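PDB 6F2P: paenibacillus xanthan lyase from Paenibacillus, which cleaves xanthan by beta-elimination, probably removing terminal mannose residues from the side chains of the polysaccharide as other xanthan lyases do. Local coordinates for residues 375-386 / 486-494; 360-368 / 458-469. All coordinates share one frame; numbering follows the deposited sequence.

Contacts 1 and 2 are neighbouring parts of one interface, their centres about 9 Å apart, where two antiparallel sheets of the family 8 super-sandwich domain pack face to face. Strand 363-367 of contact 2 lies beside strand 372-377, which enters contact 1. On the other sheet, strand 466-474 is paired with strand 481-488, and probable hydrogen bonds tie the contacts together: Trp486 N to Ser469 O at 2.7 Å and Met488 N to Gly467 O at 2.8 Å. Gln465 joins them again, through hydrogen bonds to Arg377 and Gln375. Contact 1 holds a calcium ion in the turn 489-492, and the Tyr466 side chain of contact 2 lies about 8 Å from that same ion.

Contact 1. Residues 375-386 / 486-494; sequences QLRPGFGFGLSM and WFMFDDEIV. With CA (calcium ion), chain B.
Leu384 lays its CD1 methyl over the Trp486 indole, 3.4 Å from the centroid of the five-membered ring, a CH-pi contact. With CG trans to the backbone nitrogen (chi1 -172°), the leucine branch is directed at the facing sheet, while its CD2 sits over the CE3 side of the same indole. Ile493 CD1 likewise covers a face of Phe382, 4.2 Å from the ring centroid, and also touches Phe380 CE2 at 3.7 Å. Two Met-aromatic contacts complete this apolar layer, both oblique: Met488 SD lies 3.9 Å from Phe382 CD2, and Met386 SD is beside the six-membered ring of Trp486.

Polar contacts gather at the turn end. Arg377 NE donates to Asp490 O over 2.9 Å, a bent bond (142°), and water 1 joins NH2 to that same oxygen. Replacing Arg377 by leucine would probably leave Asp490 O without its direct side-chain donor and the turn less firmly tied to the hairpin 375-386.

Calcium takes Asp490 OD1, Asp491 OD1 at 2.4 Å and both Glu492 oxygens; Gln636 and Glu651 complete the set, and Tyr631 hydrogen-bonds Glu492 OE2. The division of labour is clear: aromatic and aliphatic groups pack the sheets together, whereas the acidic turn spends its carboxylates on the metal and offers a backbone carbonyl to the arginine.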
loop_
_atom_site.group_PDB
_atom_site.type_symbol
_atom_site.label_atom_id
_atom_site.label_comp_id
_atom_site.label_asym_id
_atom_site.label_seq_id
_atom_site.Cartn_x
_atom_site.Cartn_y
_atom_site.Cartn_z
ATOM N N GLN A 375 7.894 6.902 9.351
ATOM C CA GLN A 375 7.979 8.331 9.586
ATOM C C GLN A 375 9.343 8.664 10.178
ATOM O O GLN A 375 9.704 8.187 11.253
ATOM C CB GLN A 375 6.860 8.801 10.515
ATOM C CG GLN A 375 6.991 10.245 10.960
ATOM C CD GLN A 375 6.831 11.238 9.820
ATOM O OE1 GLN A 375 7.658 11.309 8.906
ATOM N NE2 GLN A 375 5.755 12.017 9.871
ATOM N N LEU A 376 10.112 9.464 9.453
ATOM C CA LEU A 376 11.411 9.898 9.930
ATOM C C LEU A 376 11.389 11.416 10.128
ATOM O O LEU A 376 11.211 12.181 9.175
ATOM C CB LEU A 376 12.508 9.487 8.950
ATOM C CG LEU A 376 12.610 8.002 8.592
ATOM C CD1 LEU A 376 13.615 7.802 7.466
ATOM C CD2 LEU A 376 13.001 7.160 9.793
ATOM N N ARG A 377 11.548 11.831 11.381
ATOM C CA ARG A 377 11.537 13.228 11.767
ATOM C C ARG A 377 12.836 13.532 12.484
ATOM O O ARG A 377 13.555 12.617 12.880
ATOM C CB ARG A 377 10.366 13.500 12.710
ATOM C CG ARG A 377 9.011 13.233 12.095
ATOM C CD ARG A 377 8.814 14.046 10.848
ATOM N NE ARG A 377 9.046 15.462 11.093
ATOM C CZ ARG A 377 9.075 16.389 10.139
ATOM N NH1 ARG A 377 8.891 16.040 8.874
ATOM N NH2 ARG A 377 9.293 17.665 10.449
ATOM N N PRO A 378 13.158 14.822 12.642
ATOM C CA PRO A 378 14.329 15.125 13.468
ATOM C C PRO A 378 14.112 14.682 14.914
ATOM O O PRO A 378 13.203 15.171 15.579
ATOM C CB PRO A 378 14.446 16.648 13.368
ATOM C CG PRO A 378 13.104 17.122 12.875
ATOM C CD PRO A 378 12.589 16.025 12.009
ATOM N N GLY A 379 14.935 13.749 15.383
ATOM C CA GLY A 379 14.852 13.271 16.749
ATOM C C GLY A 379 14.274 11.870 16.918
ATOM O O GLY A 379 14.516 11.216 17.937
ATOM N N PHE A 380 13.504 11.397 15.942
ATOM C CA PHE A 380 12.934 10.061 16.057
ATOM C C PHE A 380 12.571 9.404 14.726
ATOM O O PHE A 380 12.445 10.062 13.699
ATOM C CB PHE A 380 11.720 10.066 16.987
ATOM C CG PHE A 380 10.567 10.896 16.483
ATOM C CD1 PHE A 380 10.522 12.267 16.715
ATOM C CD2 PHE A 380 9.521 10.304 15.795
ATOM C CE1 PHE A 380 9.464 13.029 16.267
ATOM C CE2 PHE A 380 8.455 11.062 15.342
ATOM C CZ PHE A 380 8.427 12.431 15.576
ATOM N N GLY A 381 12.423 8.087 14.766
ATOM C CA GLY A 381 11.940 7.329 13.633
ATOM C C GLY A 381 10.756 6.522 14.111
ATOM O O GLY A 381 10.674 6.159 15.283
ATOM N N PHE A 382 9.827 6.248 13.210
ATOM C CA PHE A 382 8.609 5.555 13.575
ATOM C C PHE A 382 8.262 4.550 12.495
ATOM O O PHE A 382 8.098 4.905 11.330
ATOM C CB PHE A 382 7.478 6.564 13.732
ATOM C CG PHE A 382 6.195 5.974 14.246
ATOM C CD1 PHE A 382 6.076 5.582 15.574
ATOM C CD2 PHE A 382 5.096 5.840 13.410
ATOM C CE1 PHE A 382 4.883 5.060 16.058
ATOM C CE2 PHE A 382 3.902 5.318 13.884
ATOM C CZ PHE A 382 3.797 4.930 15.210
ATOM N N GLY A 383 8.161 3.290 12.886
ATOM C CA GLY A 383 7.816 2.236 11.958
ATOM C C GLY A 383 6.414 1.753 12.238
ATOM O O GLY A 383 5.993 1.693 13.397
ATOM N N LEU A 384 5.684 1.408 11.185
ATOM C CA LEU A 384 4.316 0.952 11.363
ATOM C C LEU A 384 4.089 -0.366 10.636
ATOM O O LEU A 384 4.320 -0.472 9.423
ATOM C CB LEU A 384 3.346 2.020 10.872
ATOM C CG LEU A 384 1.872 1.776 11.161
ATOM C CD1 LEU A 384 1.596 1.858 12.649
ATOM C CD2 LEU A 384 1.069 2.792 10.428
ATOM N N SER A 385 3.639 -1.369 11.387
ATOM C CA SER A 385 3.514 -2.725 10.860
ATOM C C SER A 385 2.075 -3.236 10.828
ATOM O O SER A 385 1.456 -3.472 11.868
ATOM C CB SER A 385 4.383 -3.688 11.663
ATOM O OG SER A 385 4.204 -5.014 11.202
ATOM N N MET A 386 1.554 -3.427 9.624
ATOM C CA MET A 386 0.171 -3.826 9.456
ATOM C C MET A 386 0.073 -5.116 8.654
ATOM O O MET A 386 1.073 -5.620 8.138
ATOM C CB MET A 386 -0.590 -2.729 8.707
ATOM C CG MET A 386 -0.534 -1.371 9.361
ATOM S SD MET A 386 -1.204 -0.061 8.317
ATOM C CE MET A 386 0.162 0.233 7.184
ATOM N N TRP A 486 -3.206 6.003 12.384
ATOM C CA TRP A 486 -2.031 6.705 12.868
ATOM C C TRP A 486 -1.858 8.014 12.092
ATOM O O TRP A 486 -2.091 8.065 10.882
ATOM C CB TRP A 486 -0.793 5.811 12.766
ATOM C CG TRP A 486 -0.894 4.542 13.576
ATOM C CD1 TRP A 486 -0.470 4.350 14.867
ATOM C CD2 TRP A 486 -1.452 3.291 13.150
ATOM N NE1 TRP A 486 -0.735 3.056 15.266
ATOM C CE2 TRP A 486 -1.331 2.386 14.230
ATOM C CE3 TRP A 486 -2.038 2.848 11.960
ATOM C CZ2 TRP A 486 -1.777 1.060 14.152
ATOM C CZ3 TRP A 486 -2.489 1.531 11.888
ATOM C CH2 TRP A 486 -2.352 0.653 12.981
ATOM N N PHE A 487 -1.493 9.079 12.803
ATOM C CA PHE A 487 -1.399 10.406 12.202
ATOM C C PHE A 487 -0.055 10.980 12.572
ATOM O O PHE A 487 0.194 11.320 13.725
ATOM C CB PHE A 487 -2.538 11.307 12.685
ATOM C CG PHE A 487 -3.906 10.729 12.429
ATOM C CD1 PHE A 487 -4.424 9.744 13.260
ATOM C CD2 PHE A 487 -4.666 11.161 11.346
ATOM C CE1 PHE A 487 -5.673 9.199 13.020
ATOM C CE2 PHE A 487 -5.923 10.623 11.098
ATOM C CZ PHE A 487 -6.429 9.642 11.940
ATOM N N MET A 488 0.819 11.068 11.583
ATOM C CA MET A 488 2.225 11.309 11.843
ATOM C C MET A 488 2.645 12.671 11.315
ATOM O O MET A 488 2.690 12.876 10.107
ATOM C CB MET A 488 3.031 10.181 11.200
ATOM C CG MET A 488 2.727 8.824 11.830
ATOM S SD MET A 488 2.800 7.392 10.736
ATOM C CE MET A 488 1.233 7.497 9.879
ATOM N N PHE A 489 2.936 13.603 12.222
ATOM C CA PHE A 489 3.198 14.992 11.833
ATOM C C PHE A 489 4.654 15.391 12.025
ATOM O O PHE A 489 5.551 14.598 11.748
ATOM C CB PHE A 489 2.255 15.952 12.563
ATOM C CG PHE A 489 0.793 15.683 12.293
ATOM C CD1 PHE A 489 0.262 15.863 11.024
ATOM C CD2 PHE A 489 -0.043 15.240 13.304
ATOM C CE1 PHE A 489 -1.088 15.617 10.767
ATOM C CE2 PHE A 489 -1.387 14.989 13.062
ATOM C CZ PHE A 489 -1.912 15.180 11.791
ATOM N N ASP A 490 4.904 16.616 12.478
ATOM C CA ASP A 490 6.295 17.064 12.584
ATOM C C ASP A 490 7.020 16.539 13.828
ATOM O O ASP A 490 8.201 16.222 13.762
ATOM C CB ASP A 490 6.419 18.591 12.473
ATOM C CG ASP A 490 5.545 19.319 13.461
ATOM O OD1 ASP A 490 4.542 18.726 13.888
ATOM O OD2 ASP A 490 5.851 20.480 13.811
ATOM N N ASP A 491 6.320 16.445 14.954
ATOM C CA ASP A 491 6.955 16.018 16.197
ATOM C C ASP A 491 5.988 15.252 17.084
ATOM O O ASP A 491 6.232 15.090 18.270
ATOM C CB ASP A 491 7.541 17.214 16.961
ATOM C CG ASP A 491 6.496 18.276 17.298
ATOM O OD1 ASP A 491 5.319 18.128 16.902
ATOM O OD2 ASP A 491 6.869 19.288 17.927
ATOM N N GLU A 492 4.884 14.792 16.510
ATOM C CA GLU A 492 3.947 13.965 17.256
ATOM C C GLU A 492 3.369 12.883 16.371
ATOM O O GLU A 492 3.321 13.029 15.148
ATOM C CB GLU A 492 2.802 14.801 17.842
ATOM C CG GLU A 492 1.911 15.472 16.813
ATOM C CD GLU A 492 2.376 16.880 16.469
ATOM O OE1 GLU A 492 3.155 17.018 15.506
ATOM O OE2 GLU A 492 1.967 17.848 17.158
ATOM N N ILE A 493 2.942 11.795 17.003
ATOM C CA ILE A 493 2.140 10.778 16.340
ATOM C C ILE A 493 0.826 10.615 17.085
ATOM O O ILE A 493 0.815 10.369 18.288
ATOM C CB ILE A 493 2.842 9.415 16.308
ATOM C CG1 ILE A 493 4.143 9.507 15.514
ATOM C CG2 ILE A 493 1.923 8.371 15.702
ATOM C CD1 ILE A 493 5.367 9.293 16.352
ATOM N N VAL A 494 -0.287 10.772 16.384
ATOM C CA VAL A 494 -1.572 10.545 17.020
ATOM C C VAL A 494 -2.068 9.162 16.632
ATOM O O VAL A 494 -2.062 8.802 15.450
ATOM C CB VAL A 494 -2.615 11.606 16.622
ATOM C CG1 VAL A 494 -3.943 11.334 17.317
ATOM C CG2 VAL A 494 -2.105 13.009 16.953
HETATM CA CA CA B . 3.516 19.457 16.035
HETATM O O HOH W 1 10.023 18.823 13.138
HETATM O O HOH W 2 10.711 16.683 15.240
#

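Contact 2. Residues 360-368 / 458-469; sequences ELVKYKQFS and GGTDILGQYGVS
The Tyr364 ring rests with one face on the backbone of 466-467: Gly467 CA lies 3.6 Å from the ring centroid, almost directly over it, and Tyr466 C sits above the same face nearer the rim. A beta carbon on Gly467 would run into Tyr364 CZ, which is geometric evidence that this bed for the ring depends on the missing side chain. Gln366 OE1 lies at the ring edge, in its plane, with Ser469 OG also near that edge, while Asp461 CB comes in obliquely, 3.4 Å from Tyr364 CD2.

The supporting element is a beta hairpin, strands 457-462 and 466-474, with a classic beta bulge, Gln465 N and Tyr466 N both donating to Ile462 O. The hairpin closes one margin of the nine-stranded sheet of the super-sandwich domain; strand 363-367 is one of the two edge strands of the four-stranded sheet opposite. The face of the hairpin turned away from Tyr364 meets strand 678-684 through Thr460, Ile462 and Val468.

Tyr364 reaches across because CG stands opposite the backbone N about the first torsion (chi1 178°). Its hydroxyl donates to Gln366 OE1 over 2.6 Å, from well above the carbonyl plane. The other end of that amide, NE2, donates to Ser469 OG at 3.0 Å (155°), with the acceptor close to the amide plane. Both ends of the amide are thereby engaged, which should limit its rotation.

At the hairpin turn, Tyr364 N bonds Gly464 O at 3.0 Å. Asp461 divides its carboxylate: OD1 forms a salt bridge with Lys746, whereas OD2 receives a hydrogen bond from water 3 (3.2 Å), which itself accepts from Gln366 N at 3.0 Å.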
loop_
_atom_site.group_PDB
_atom_site.type_symbol
_atom_site.label_atom_id
_atom_site.label_comp_id
_atom_site.label_asym_id
_atom_site.label_seq_id
_atom_site.Cartn_x
_atom_site.Cartn_y
_atom_site.Cartn_z
ATOM N N GLU A 360 21.046 13.389 9.683
ATOM C CA GLU A 360 19.724 12.846 9.939
ATOM C C GLU A 360 18.867 12.907 8.668
ATOM O O GLU A 360 18.836 13.928 7.978
ATOM C CB GLU A 360 19.066 13.657 11.050
ATOM C CG GLU A 360 17.891 12.999 11.713
ATOM C CD GLU A 360 17.544 13.679 13.021
ATOM O OE1 GLU A 360 17.342 12.961 14.030
ATOM O OE2 GLU A 360 17.487 14.932 13.031
ATOM N N LEU A 361 18.190 11.804 8.361
ATOM C CA LEU A 361 17.263 11.749 7.239
ATOM C C LEU A 361 15.855 12.085 7.727
ATOM O O LEU A 361 15.406 11.585 8.760
ATOM C CB LEU A 361 17.293 10.360 6.587
ATOM C CG LEU A 361 16.406 10.100 5.362
ATOM C CD1 LEU A 361 16.843 10.943 4.165
ATOM C CD2 LEU A 361 16.381 8.619 4.998
ATOM N N VAL A 362 15.164 12.942 6.983
ATOM C CA VAL A 362 13.812 13.359 7.343
ATOM C C VAL A 362 12.867 13.144 6.170
ATOM O O VAL A 362 13.018 13.793 5.139
ATOM C CB VAL A 362 13.764 14.852 7.727
ATOM C CG1 VAL A 362 12.319 15.308 7.932
ATOM C CG2 VAL A 362 14.596 15.107 8.971
ATOM N N LYS A 363 11.912 12.227 6.323
ATOM C CA LYS A 363 10.923 11.954 5.277
ATOM C C LYS A 363 9.862 10.989 5.774
ATOM O O LYS A 363 10.096 10.224 6.701
ATOM C CB LYS A 363 11.569 11.378 4.004
ATOM C CG LYS A 363 12.139 9.969 4.162
ATOM C CD LYS A 363 12.448 9.314 2.817
ATOM C CE LYS A 363 13.621 9.978 2.111
ATOM N NZ LYS A 363 13.818 9.415 0.748
ATOM N N TYR A 364 8.688 11.045 5.154
ATOM C CA TYR A 364 7.652 10.043 5.368
ATOM C C TYR A 364 7.570 9.174 4.122
ATOM O O TYR A 364 7.798 9.664 3.009
ATOM C CB TYR A 364 6.295 10.701 5.634
ATOM C CG TYR A 364 5.181 9.693 5.826
ATOM C CD1 TYR A 364 4.962 9.103 7.066
ATOM C CD2 TYR A 364 4.360 9.319 4.766
ATOM C CE1 TYR A 364 3.958 8.170 7.249
ATOM C CE2 TYR A 364 3.359 8.387 4.937
ATOM C CZ TYR A 364 3.164 7.815 6.184
ATOM O OH TYR A 364 2.162 6.894 6.378
ATOM N N LYS A 365 7.259 7.890 4.294
ATOM C CA LYS A 365 7.171 6.993 3.145
ATOM C C LYS A 365 6.181 5.856 3.360
ATOM O O LYS A 365 6.315 5.080 4.307
ATOM C CB LYS A 365 8.558 6.450 2.780
ATOM C CG LYS A 365 8.629 5.767 1.414
ATOM C CD LYS A 365 10.068 5.559 0.963
ATOM C CE LYS A 365 10.145 4.844 -0.380
ATOM N NZ LYS A 365 9.466 5.621 -1.461
ATOM N N GLN A 366 5.184 5.766 2.480
ATOM C CA GLN A 366 4.189 4.698 2.553
ATOM C C GLN A 366 4.573 3.516 1.671
ATOM O O GLN A 366 4.716 3.666 0.455
ATOM C CB GLN A 366 2.810 5.196 2.131
ATOM C CG GLN A 366 1.655 4.293 2.539
ATOM C CD GLN A 366 1.081 4.671 3.901
ATOM O OE1 GLN A 366 1.060 5.846 4.265
ATOM N NE2 GLN A 366 0.628 3.676 4.664
ATOM N N PHE A 367 4.716 2.344 2.285
ATOM C CA PHE A 367 5.050 1.130 1.555
ATOM C C PHE A 367 3.799 0.294 1.331
ATOM O O PHE A 367 3.569 -0.720 2.001
ATOM C CB PHE A 367 6.129 0.348 2.305
ATOM C CG PHE A 367 7.384 1.137 2.529
ATOM C CD1 PHE A 367 8.385 1.153 1.578
ATOM C CD2 PHE A 367 7.546 1.895 3.671
ATOM C CE1 PHE A 367 9.537 1.889 1.772
ATOM C CE2 PHE A 367 8.695 2.639 3.871
ATOM C CZ PHE A 367 9.693 2.636 2.920
ATOM N N SER A 368 2.992 0.732 0.374
ATOM C CA SER A 368 1.693 0.130 0.112
ATOM C C SER A 368 1.770 -1.316 -0.373
ATOM O O SER A 368 0.812 -2.076 -0.232
ATOM C CB SER A 368 0.947 0.975 -0.917
ATOM O OG SER A 368 0.613 2.232 -0.363
ATOM N N GLY A 458 -3.315 0.722 4.714
ATOM C CA GLY A 458 -2.500 1.610 3.916
ATOM C C GLY A 458 -2.638 3.031 4.413
ATOM O O GLY A 458 -2.879 3.257 5.604
ATOM N N GLY A 459 -2.500 3.990 3.502
ATOM C CA GLY A 459 -2.566 5.387 3.868
ATOM C C GLY A 459 -2.103 6.304 2.762
ATOM O O GLY A 459 -1.955 5.880 1.614
ATOM N N THR A 460 -1.889 7.569 3.117
ATOM C CA THR A 460 -1.439 8.583 2.174
ATOM C C THR A 460 -0.592 9.643 2.882
ATOM O O THR A 460 -0.424 9.604 4.096
ATOM C CB THR A 460 -2.619 9.250 1.438
ATOM O OG1 THR A 460 -2.114 10.050 0.367
ATOM C CG2 THR A 460 -3.424 10.138 2.378
ATOM N N ASP A 461 -0.061 10.594 2.126
ATOM C CA ASP A 461 0.941 11.496 2.672
ATOM C C ASP A 461 0.946 12.848 1.983
ATOM O O ASP A 461 0.339 13.027 0.929
ATOM C CB ASP A 461 2.314 10.887 2.488
ATOM C CG ASP A 461 2.580 10.503 1.048
ATOM O OD1 ASP A 461 2.775 11.415 0.215
ATOM O OD2 ASP A 461 2.589 9.288 0.752
ATOM N N ILE A 462 1.671 13.790 2.567
ATOM C CA ILE A 462 1.773 15.110 1.981
ATOM C C ILE A 462 3.151 15.718 2.259
ATOM O O ILE A 462 3.768 15.442 3.294
ATOM C CB ILE A 462 0.608 16.023 2.453
ATOM C CG1 ILE A 462 0.190 16.979 1.334
ATOM C CG2 ILE A 462 0.970 16.766 3.722
ATOM C CD1 ILE A 462 -1.176 17.598 1.548
ATOM N N LEU A 463 3.645 16.501 1.299
ATOM C CA LEU A 463 4.926 17.198 1.417
ATOM C C LEU A 463 6.111 16.254 1.590
ATOM O O LEU A 463 7.225 16.685 1.901
ATOM C CB LEU A 463 4.876 18.211 2.563
ATOM C CG LEU A 463 3.796 19.281 2.399
ATOM C CD1 LEU A 463 3.811 20.271 3.549
ATOM C CD2 LEU A 463 3.984 19.995 1.078
ATOM N N GLY A 464 5.871 14.966 1.374
ATOM C CA GLY A 464 6.877 13.957 1.634
ATOM C C GLY A 464 7.351 13.931 3.080
ATOM O O GLY A 464 8.429 13.406 3.355
ATOM N N GLN A 465 6.544 14.478 3.995
ATOM C CA GLN A 465 6.938 14.648 5.398
ATOM C C GLN A 465 5.860 14.233 6.411
ATOM O O GLN A 465 6.162 13.866 7.545
ATOM C CB GLN A 465 7.298 16.108 5.664
ATOM C CG GLN A 465 8.517 16.608 4.924
ATOM C CD GLN A 465 9.025 17.898 5.512
ATOM O OE1 GLN A 465 9.352 17.965 6.703
ATOM N NE2 GLN A 465 9.076 18.944 4.688
ATOM N N TYR A 466 4.601 14.317 6.009
ATOM C CA TYR A 466 3.505 14.062 6.933
ATOM C C TYR A 466 2.630 12.969 6.342
ATOM O O TYR A 466 2.449 12.888 5.129
ATOM C CB TYR A 466 2.705 15.354 7.194
ATOM C CG TYR A 466 3.602 16.538 7.480
ATOM C CD1 TYR A 466 4.586 16.462 8.458
ATOM C CD2 TYR A 466 3.491 17.723 6.750
ATOM C CE1 TYR A 466 5.428 17.535 8.718
ATOM C CE2 TYR A 466 4.331 18.811 7.005
ATOM C CZ TYR A 466 5.296 18.705 7.992
ATOM O OH TYR A 466 6.140 19.763 8.250
ATOM N N GLY A 467 2.099 12.106 7.193
ATOM C CA GLY A 467 1.364 10.970 6.688
ATOM C C GLY A 467 0.278 10.534 7.635
ATOM O O GLY A 467 0.254 10.921 8.810
ATOM N N VAL A 468 -0.628 9.725 7.105
ATOM C CA VAL A 468 -1.704 9.139 7.874
ATOM C C VAL A 468 -1.863 7.705 7.381
ATOM O O VAL A 468 -1.875 7.460 6.167
ATOM C CB VAL A 468 -3.022 9.939 7.691
ATOM C CG1 VAL A 468 -3.271 10.226 6.226
ATOM C CG2 VAL A 468 -4.203 9.197 8.303
ATOM N N SER A 469 -1.953 6.754 8.311
ATOM C CA SER A 469 -2.182 5.364 7.941
ATOM C C SER A 469 -3.324 4.785 8.728
ATOM O O SER A 469 -3.677 5.282 9.803
ATOM C CB SER A 469 -0.947 4.510 8.195
ATOM O OG SER A 469 0.139 4.900 7.382
HETATM O O HOH W 3 5.097 7.504 0.049
HETATM O O HOH W 4 -1.892 2.757 0.635
#